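Long-range contact in protein FucU (Bifidobacterium longum subsp. infantis, PDB 3MVK), which probably interconverts the alpha and beta anomers of L-fucose, and the pyranose and furanose forms of beta-D-ribose: residues D82-P87 against A132-L137. Residues are numbered along the deposited sequence; the frame is centred on the assembly and turned at random.
Sequences DTVATP and AQYANL
Tyr134 and Asp82 form the one direct hydrogen bond between the two loops: Tyr134 OH donates to Asp82 OD2 over 2.6 Å. The hydroxyl meets the anti side of that oxygen, 26° out of the carboxylate plane, and carboxylate and ring planes stand 63° apart. Tyr68 of the second subunit also bonds to Asp82 OD2, while the backbone N of Val79 reaches the Tyr134 hydroxyl, so both partners are gripped more than once.

Two waters extend the polar link. One donates to Asp82 OD1 and to Gln133 OE1, 2.7 Å from water O to Gln133 OE1; the other donates to Ala85 O and Gln133 O, 2.6 Å from water O to Gln133 O. Gln133 NE2 bonds to Tyr68 of the second subunit.

With chi1 of 64°, Val84 sets CG1 between its backbone N and carbonyl carbon, and this methyl lies at the ring edge, 3.7 Å from Tyr134 CE2. Thr86 CG2 sits 4.2 Å from Tyr134 CB.

Gln133 NE2, Tyr134 N and Asn136 OD1 hold a glycerol, probably from the crystallisation liquor, and 82-87 packs against their loop. The glycerol may mark the sugar pocket, as in RbsD/FucU relatives, where the active site lies between subunits.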
loop_
_atom_site.group_PDB
_atom_site.type_symbol
_atom_site.label_atom_id
_atom_site.label_comp_id
_atom_site.label_asym_id
_atom_site.label_seq_id
_atom_site.Cartn_x
_atom_site.Cartn_y
_atom_site.Cartn_z
ATOM N N ASP G 82 24.133 -31.958 -20.956
ATOM C CA ASP G 82 22.760 -32.390 -20.654
ATOM C C ASP G 82 22.115 -32.860 -21.962
ATOM O O ASP G 82 21.869 -32.052 -22.853
ATOM C CB ASP G 82 21.979 -31.213 -20.060
ATOM C CG ASP G 82 20.619 -31.606 -19.498
ATOM O OD1 ASP G 82 20.175 -32.775 -19.639
ATOM O OD2 ASP G 82 19.986 -30.722 -18.886
ATOM N N THR G 83 21.871 -34.164 -22.087
ATOM C CA THR G 83 21.435 -34.750 -23.360
ATOM C C THR G 83 19.916 -34.906 -23.479
ATOM O O THR G 83 19.443 -35.508 -24.445
ATOM C CB THR G 83 22.083 -36.151 -23.599
ATOM O OG1 THR G 83 21.689 -37.032 -22.545
ATOM C CG2 THR G 83 23.600 -36.055 -23.615
ATOM N N VAL G 84 19.148 -34.362 -22.526
ATOM C CA VAL G 84 17.683 -34.579 -22.482
ATOM C C VAL G 84 17.012 -34.234 -23.827
ATOM O O VAL G 84 17.331 -33.236 -24.459
ATOM C CB VAL G 84 17.012 -33.806 -21.296
ATOM C CG1 VAL G 84 17.163 -32.309 -21.473
ATOM C CG2 VAL G 84 15.528 -34.190 -21.123
ATOM N N ALA G 85 16.110 -35.095 -24.287
ATOM C CA ALA G 85 15.341 -34.791 -25.489
ATOM C C ALA G 85 14.519 -33.511 -25.286
ATOM O O ALA G 85 14.050 -33.232 -24.162
ATOM C CB ALA G 85 14.421 -35.946 -25.807
ATOM N N THR G 86 14.336 -32.765 -26.379
ATOM C CA THR G 86 13.509 -31.549 -26.377
ATOM C C THR G 86 12.516 -31.497 -27.555
ATOM O O THR G 86 12.586 -30.598 -28.408
ATOM C CB THR G 86 14.393 -30.281 -26.403
ATOM O OG1 THR G 86 15.208 -30.292 -27.579
ATOM C CG2 THR G 86 15.284 -30.173 -25.132
ATOM N N PRO G 87 11.559 -32.436 -27.588
ATOM C CA PRO G 87 10.590 -32.427 -28.685
ATOM C C PRO G 87 9.693 -31.182 -28.692
ATOM O O PRO G 87 9.197 -30.805 -29.744
ATOM C CB PRO G 87 9.757 -33.682 -28.421
ATOM C CG PRO G 87 9.896 -33.939 -26.961
ATOM C CD PRO G 87 11.329 -33.583 -26.691
ATOM N N ALA G 132 8.213 -30.690 -19.346
ATOM C CA ALA G 132 9.454 -30.828 -20.128
ATOM C C ALA G 132 10.511 -29.788 -19.729
ATOM O O ALA G 132 10.180 -28.623 -19.446
ATOM C CB ALA G 132 9.158 -30.745 -21.606
ATOM N N GLN G 133 11.776 -30.216 -19.678
ATOM C CA GLN G 133 12.872 -29.266 -19.517
ATOM C C GLN G 133 13.176 -28.495 -20.805
ATOM O O GLN G 133 12.864 -28.936 -21.934
ATOM C CB GLN G 133 14.151 -29.943 -19.030
ATOM C CG GLN G 133 14.207 -30.207 -17.527
ATOM C CD GLN G 133 15.523 -30.853 -17.161
ATOM O OE1 GLN G 133 15.741 -32.033 -17.448
ATOM N NE2 GLN G 133 16.426 -30.075 -16.565
ATOM N N TYR G 134 13.813 -27.344 -20.607
ATOM C CA TYR G 134 14.122 -26.389 -21.676
ATOM C C TYR G 134 12.909 -26.032 -22.533
ATOM O O TYR G 134 13.035 -25.863 -23.740
ATOM C CB TYR G 134 15.297 -26.889 -22.534
ATOM C CG TYR G 134 16.511 -27.223 -21.690
ATOM C CD1 TYR G 134 17.361 -26.206 -21.222
ATOM C CD2 TYR G 134 16.815 -28.545 -21.357
ATOM C CE1 TYR G 134 18.478 -26.498 -20.442
ATOM C CE2 TYR G 134 17.949 -28.853 -20.584
ATOM C CZ TYR G 134 18.779 -27.831 -20.144
ATOM O OH TYR G 134 19.882 -28.132 -19.385
ATOM N N ALA G 135 11.745 -25.910 -21.891
ATOM C CA ALA G 135 10.499 -25.531 -22.592
ATOM C C ALA G 135 10.162 -24.050 -22.395
ATOM O O ALA G 135 9.060 -23.597 -22.734
ATOM C CB ALA G 135 9.351 -26.416 -22.135
ATOM N N ASN G 136 11.115 -23.294 -21.865
ATOM C CA ASN G 136 10.950 -21.833 -21.737
ATOM C C ASN G 136 10.941 -21.176 -23.081
ATOM O O ASN G 136 11.676 -21.602 -23.971
ATOM C CB ASN G 136 12.093 -21.250 -20.920
ATOM C CG ASN G 136 12.283 -21.988 -19.633
ATOM O OD1 ASN G 136 13.344 -22.583 -19.376
ATOM N ND2 ASN G 136 11.279 -21.971 -18.825
ATOM N N LEU G 137 10.124 -20.147 -23.252
ATOM C CA LEU G 137 10.095 -19.452 -24.531
ATOM C C LEU G 137 9.833 -17.980 -24.316
ATOM O O LEU G 137 8.816 -17.616 -23.716
ATOM C CB LEU G 137 9.035 -20.075 -25.452
ATOM C CG LEU G 137 9.005 -19.669 -26.930
ATOM C CD1 LEU G 137 10.214 -20.202 -27.698
ATOM C CD2 LEU G 137 7.710 -20.150 -27.581
HETATM O O HOH W 1 17.995 -33.521 -17.895
HETATM O O HOH W 2 12.284 -31.250 -23.056
#